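PDB 3U0H: xylose isomerase domain protein from Alicyclobacillus acidocaldarius subsp. acidocaldarius, which probably acts as an isomerase of the xylose isomerase-like TIM-barrel family, although its substrate is not established. Local coordinates for residues L231-F234 / L235-L238; D215-D218 / G219-L222. All coordinates share one frame; numbering follows the deposited sequence.

In the fold
Both contacts belong to the last third of the TIM barrel, and each is local. After strand 201-206 the chain enters a long loop, and there interaction 2 (215-218 with 219-222) folds it back through a beta turn, and Arg221 just after it reaches Asp179 and Tyr181. The same connection then leads into helix 231-241, whose first turns make interaction 1 (231-234 with 235-238) and lie against strand 201-206 and helix 261-280. Strand 246-249 follows, completing the beta-alpha-beta unit. The two contacts come in series, neither enclosing nor crossing the other; the centres of interactions 1 and 2 are about 20 Å apart, and the nearest atoms of interactions 1 and 2 about 8 Å.

Interaction 1: L231-F234 / L235-L238; sequences LVPF and LRGL
Phe234 and Leu238 meet one turn apart near the start of helix 231-241, the alpha-helix that joins strands 201-206 and 246-249 in a beta-alpha-beta unit of the TIM barrel. Phe234 shows how the turn is packed. Its CB lies 3.0 Å from the amide N of Leu235, simply because the two residues are neighbours. CG stands anti to the backbone N (chi1 179°), which carries the ring along the helix toward the following turn. On the way CD2 passes CD2 of Leu235 at 4.1 Å. Further out, CE1, CE2 and CZ all lie near CD1 of Leu238, the closest being CZ at 3.5 Å. That methyl sits over one face of the ring, displaced toward its rim, in a CH-pi contact 3.7 Å from the centroid and 20° off the normal. Trimming the ring to an alanine here would probably leave the Leu238 methyl without its aromatic partner and open a gap toward Val204 and Leu193, which the ring also touches, and toward Trp183, whose ring it meets at an angle.

Four backbone bonds of the i+4 to i kind hold these first two turns, running from the amides of Leu235, Arg236, Gly237 and Leu238 to the carbonyls of Leu231, Val232, Pro233 and Phe234. The straightest is Leu235 N to Leu231 O, with an angle of 173° at the hydrogen. On the other flank Arg236, bent at chi3, folds back over the first turn toward Glu190, with which its NH1 forms a salt bridge. Its guanidinium then has Pro233 CA over one face, offset toward the rim, while NH2 comes obliquely to within 3.9 Å of Val232 CG1.

Interaction 2: D215-D218 / G219-L222; sequences DAHD and GKRL. With EDO (1,2-ethanediol), chain D.
Asp218 and Arg221 are joined by a salt bridge, OD1 to NH2 at 2.7 Å, with the two side chains side by side and pointing the same way. The carboxylate and guanidinium planes are turned 68° apart: OD1 lies in the plane of the guanidinium, whereas NH2 meets it from above the carboxylate plane. A second nitrogen of the arginine, NE, bonds to Asp218 O at 2.9 Å, so the side-on grip takes in both side chain and backbone of the aspartate. OD1 also accepts a hydrogen bond from O2 of a 1,2-ethanediol, probably from the crystallisation liquor; the salt bridge of Arg221 NH1 to Asp179 gives the guanidinium a further anchor.

The backbone makes a type I beta turn from His217 to Lys220, closed by Lys220 N to His217 O at 3.1 Å. It lies in the long loop after strand 201-206, at the C-terminal end of the barrel strands, where TIM barrels usually carry their active sites. Gly219 N donates to His217 ND1 at 3.0 Å, in the imidazole plane. One water spans the turn, accepting from His217 N and donating to Lys220 O.

The lysine chain supplies a CH-pi contact: extended beyond CG, it crosses the imidazole and sets CE over the ring centre, 3.8 Å from the centroid and 8° off the normal.

Interaction 1: L231-F234 / L235-L238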
ATOM      1  N   LEU A 231      -6.260 -31.516  24.844  1.00 28.14           N
ATOM      2  CA  LEU A 231      -5.046 -30.774  24.545  1.00 27.36           C
ATOM      3  C   LEU A 231      -4.273 -31.447  23.429  1.00 27.20           C
ATOM      4  O   LEU A 231      -3.507 -30.798  22.741  1.00 25.91           O
ATOM      5  CB  LEU A 231      -4.174 -30.610  25.797  1.00 25.07           C
ATOM      6  CG  LEU A 231      -4.638 -29.606  26.875  1.00 24.23           C
ATOM      7  CD1 LEU A 231      -3.571 -29.527  27.984  1.00 22.32           C
ATOM      8  CD2 LEU A 231      -4.971 -28.226  26.294  1.00 20.85           C
ATOM      9  N   VAL A 232      -4.439 -32.757  23.280  1.00 25.52           N
ATOM     10  CA  VAL A 232      -3.833 -33.432  22.150  1.00 24.33           C
ATOM     11  C   VAL A 232      -4.430 -32.947  20.808  1.00 24.63           C
ATOM     12  O   VAL A 232      -3.675 -32.598  19.957  1.00 24.59           O
ATOM     13  CB  VAL A 232      -3.839 -34.959  22.290  1.00 23.02           C
ATOM     14  CG1 VAL A 232      -3.189 -35.569  21.059  1.00 24.89           C
ATOM     15  CG2 VAL A 232      -3.061 -35.384  23.515  1.00 22.98           C
ATOM     16  N   PRO A 233      -5.773 -32.902  20.647  1.00 26.06           N
ATOM     17  CA  PRO A 233      -6.381 -32.301  19.442  1.00 25.65           C
ATOM     18  C   PRO A 233      -6.066 -30.835  19.250  1.00 26.66           C
ATOM     19  O   PRO A 233      -5.932 -30.393  18.117  1.00 29.48           O
ATOM     20  CB  PRO A 233      -7.881 -32.446  19.676  1.00 26.12           C
ATOM     21  CG  PRO A 233      -8.012 -33.636  20.593  1.00 27.84           C
ATOM     22  CD  PRO A 233      -6.778 -33.630  21.472  1.00 26.94           C
ATOM     23  N   PHE A 234      -5.954 -30.084  20.337  1.00 25.54           N
ATOM     24  CA  PHE A 234      -5.477 -28.687  20.254  1.00 25.25           C
ATOM     25  C   PHE A 234      -4.111 -28.561  19.597  1.00 24.71           C
ATOM     26  O   PHE A 234      -3.954 -27.840  18.621  1.00 24.68           O
ATOM     27  CB  PHE A 234      -5.392 -28.067  21.645  1.00 23.95           C
ATOM     28  CG  PHE A 234      -4.891 -26.655  21.657  1.00 23.48           C
ATOM     29  CD1 PHE A 234      -5.684 -25.630  21.211  1.00 23.36           C
ATOM     30  CD2 PHE A 234      -3.673 -26.354  22.184  1.00 23.85           C
ATOM     31  CE1 PHE A 234      -5.266 -24.331  21.273  1.00 22.87           C
ATOM     32  CE2 PHE A 234      -3.245 -25.068  22.265  1.00 24.65           C
ATOM     33  CZ  PHE A 234      -4.041 -24.047  21.775  1.00 24.94           C
ATOM     34  N   LEU A 235      -3.128 -29.273  20.138  1.00 23.54           N
ATOM     35  CA  LEU A 235      -1.813 -29.273  19.564  1.00 23.40           C
ATOM     36  C   LEU A 235      -1.803 -29.899  18.170  1.00 23.63           C
ATOM     37  O   LEU A 235      -1.142 -29.420  17.272  1.00 22.56           O
ATOM     38  CB  LEU A 235      -0.856 -30.016  20.463  1.00 22.44           C
ATOM     39  CG  LEU A 235      -0.702 -29.315  21.780  1.00 23.83           C
ATOM     40  CD1 LEU A 235       0.075 -30.247  22.730  1.00 22.78           C
ATOM     41  CD2 LEU A 235      -0.020 -27.987  21.501  1.00 23.84           C
ATOM     42  N   ARG A 236      -2.519 -30.993  17.992  1.00 24.58           N
ATOM     43  CA  ARG A 236      -2.432 -31.687  16.751  1.00 24.74           C
ATOM     44  C   ARG A 236      -2.894 -30.694  15.677  1.00 23.41           C
ATOM     45  O   ARG A 236      -2.261 -30.555  14.654  1.00 23.42           O
ATOM     46  CB  ARG A 236      -3.288 -32.946  16.774  1.00 25.98           C
ATOM     47  CG  ARG A 236      -3.202 -33.807  15.495  1.00 28.13           C
ATOM     48  CD  ARG A 236      -4.405 -34.729  15.369  1.00 28.67           C
ATOM     49  NE  ARG A 236      -4.476 -35.611  16.491  1.00 32.13           N
ATOM     50  CZ  ARG A 236      -5.572 -35.952  17.189  1.00 32.76           C
ATOM     51  NH1 ARG A 236      -6.798 -35.471  16.960  1.00 32.21           N
ATOM     52  NH2 ARG A 236      -5.407 -36.818  18.167  1.00 32.35           N
ATOM     53  N   GLY A 237      -3.984 -29.987  15.943  1.00 23.07           N
ATOM     54  CA  GLY A 237      -4.543 -29.076  14.968  1.00 23.37           C
ATOM     55  C   GLY A 237      -3.517 -28.016  14.615  1.00 23.57           C
ATOM     56  O   GLY A 237      -3.376 -27.693  13.488  1.00 23.28           O
ATOM     57  N   LEU A 238      -2.814 -27.500  15.617  1.00 22.13           N
ATOM     58  CA  LEU A 238      -1.863 -26.450  15.405  1.00 22.93           C
ATOM     59  C   LEU A 238      -0.735 -27.045  14.576  1.00 25.53           C
ATOM     60  O   LEU A 238      -0.349 -26.440  13.550  1.00 21.78           O
ATOM     61  CB  LEU A 238      -1.373 -25.884  16.761  1.00 21.29           C
ATOM     62  CG  LEU A 238      -2.501 -25.072  17.408  1.00 22.43           C
ATOM     63  CD1 LEU A 238      -2.243 -24.718  18.866  1.00 21.57           C
ATOM     64  CD2 LEU A 238      -2.772 -23.855  16.518  1.00 20.86           C
TER

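Interaction 2: D215-D218 / G219-L222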
ATOM      1  N   ASP A 215     -18.357 -21.656  31.909  1.00 27.91           N
ATOM      2  CA  ASP A 215     -18.051 -21.360  33.300  1.00 27.32           C
ATOM      3  C   ASP A 215     -16.611 -20.886  33.537  1.00 27.35           C
ATOM      4  O   ASP A 215     -16.330 -20.041  34.436  1.00 26.96           O
ATOM      5  CB  ASP A 215     -18.294 -22.621  34.135  1.00 31.55           C
ATOM      6  CG  ASP A 215     -19.754 -23.123  34.077  1.00 32.83           C
ATOM      7  OD1 ASP A 215     -20.646 -22.283  33.808  1.00 32.17           O
ATOM      8  OD2 ASP A 215     -19.989 -24.354  34.317  1.00 32.45           O
ATOM      9  N   ALA A 216     -15.700 -21.424  32.724  1.00 26.29           N
ATOM     10  CA  ALA A 216     -14.292 -21.244  32.954  1.00 25.74           C
ATOM     11  C   ALA A 216     -13.971 -19.743  33.086  1.00 26.92           C
ATOM     12  O   ALA A 216     -14.530 -18.901  32.348  1.00 26.82           O
ATOM     13  CB  ALA A 216     -13.480 -21.940  31.862  1.00 22.60           C
ATOM     14  N   HIS A 217     -13.170 -19.407  34.106  1.00 26.16           N
ATOM     15  CA  HIS A 217     -12.745 -18.019  34.350  1.00 26.87           C
ATOM     16  C   HIS A 217     -11.344 -17.757  33.871  1.00 25.02           C
ATOM     17  O   HIS A 217     -10.424 -18.498  34.170  1.00 26.20           O
ATOM     18  CB  HIS A 217     -12.859 -17.666  35.811  1.00 25.96           C
ATOM     19  CG  HIS A 217     -12.834 -16.181  36.085  1.00 27.63           C
ATOM     20  ND1 HIS A 217     -11.701 -15.434  35.966  1.00 28.50           N
ATOM     21  CD2 HIS A 217     -13.830 -15.313  36.570  1.00 27.03           C
ATOM     22  CE1 HIS A 217     -11.970 -14.140  36.325  1.00 27.01           C
ATOM     23  NE2 HIS A 217     -13.274 -14.072  36.689  1.00 27.32           N
ATOM     24  N   ASP A 218     -11.202 -16.668  33.136  1.00 23.09           N
ATOM     25  CA  ASP A 218      -9.974 -16.273  32.479  1.00 22.09           C
ATOM     26  C   ASP A 218      -8.789 -16.171  33.376  1.00 20.72           C
ATOM     27  O   ASP A 218      -7.648 -16.374  32.918  1.00 20.78           O
ATOM     28  CB  ASP A 218     -10.181 -14.923  31.813  1.00 22.22           C
ATOM     29  CG  ASP A 218      -9.043 -14.522  30.980  1.00 22.90           C
ATOM     30  OD1 ASP A 218      -8.678 -15.252  30.033  1.00 23.97           O
ATOM     31  OD2 ASP A 218      -8.491 -13.464  31.278  1.00 26.50           O
ATOM     32  N   GLY A 219      -9.084 -15.862  34.635  1.00 20.18           N
ATOM     33  CA  GLY A 219      -8.116 -15.455  35.647  1.00 19.96           C
ATOM     34  C   GLY A 219      -7.817 -16.585  36.611  1.00 21.50           C
ATOM     35  O   GLY A 219      -6.977 -16.429  37.471  1.00 21.62           O
ATOM     36  N   LYS A 220      -8.505 -17.715  36.448  1.00 21.32           N
ATOM     37  CA  LYS A 220      -8.443 -18.873  37.368  1.00 22.80           C
ATOM     38  C   LYS A 220      -8.190 -20.211  36.618  1.00 21.46           C
ATOM     39  O   LYS A 220      -9.063 -21.053  36.528  1.00 22.33           O
ATOM     40  CB  LYS A 220      -9.755 -18.973  38.175  1.00 23.17           C
ATOM     41  CG  LYS A 220     -10.131 -17.662  38.816  1.00 24.29           C
ATOM     42  CD  LYS A 220     -11.385 -17.714  39.681  1.00 23.63           C
ATOM     43  CE  LYS A 220     -12.006 -16.325  39.810  1.00 24.07           C
ATOM     44  NZ  LYS A 220     -13.410 -16.357  40.293  1.00 24.80           N
ATOM     45  N   ARG A 221      -6.992 -20.338  36.051  1.00 21.33           N
ATOM     46  CA  ARG A 221      -6.599 -21.438  35.194  1.00 21.27           C
ATOM     47  C   ARG A 221      -5.745 -22.508  35.913  1.00 22.05           C
ATOM     48  O   ARG A 221      -5.245 -22.334  37.016  1.00 20.59           O
ATOM     49  CB  ARG A 221      -5.799 -20.902  33.974  1.00 22.79           C
ATOM     50  CG  ARG A 221      -6.387 -19.678  33.229  1.00 22.00           C
ATOM     51  CD  ARG A 221      -5.669 -19.417  31.905  1.00 21.55           C
ATOM     52  NE  ARG A 221      -6.243 -18.268  31.247  1.00 23.04           N
ATOM     53  CZ  ARG A 221      -5.816 -17.777  30.087  1.00 22.58           C
ATOM     54  NH1 ARG A 221      -4.768 -18.338  29.470  1.00 21.32           N
ATOM     55  NH2 ARG A 221      -6.446 -16.740  29.545  1.00 20.33           N
ATOM     56  N   LEU A 222      -5.592 -23.642  35.258  1.00 24.67           N
ATOM     57  CA  LEU A 222      -4.880 -24.786  35.831  1.00 22.63           C
ATOM     58  C   LEU A 222      -3.669 -25.111  34.928  1.00 23.85           C
ATOM     59  O   LEU A 222      -3.545 -24.597  33.785  1.00 22.35           O
ATOM     60  CB  LEU A 222      -5.834 -25.961  35.915  1.00 21.52           C
ATOM     61  CG  LEU A 222      -6.979 -25.959  36.929  1.00 22.72           C
ATOM     62  CD1 LEU A 222      -7.596 -27.355  36.994  1.00 20.38           C
ATOM     63  CD2 LEU A 222      -6.528 -25.539  38.326  1.00 20.27           C
TER
HETATM   64  C1  EDO D 280      -5.340 -12.286  28.638  1.00 64.57           C
HETATM   65  O1  EDO D 280      -5.303 -12.153  30.062  1.00 64.70           O
HETATM   66  C2  EDO D 280      -6.811 -12.440  28.285  1.00 58.32           C
HETATM   67  O2  EDO D 280      -7.135 -13.832  28.291  1.00 57.14           O
HETATM   68  O   HOH W   1     -12.194 -21.235  36.031  1.00 34.48           O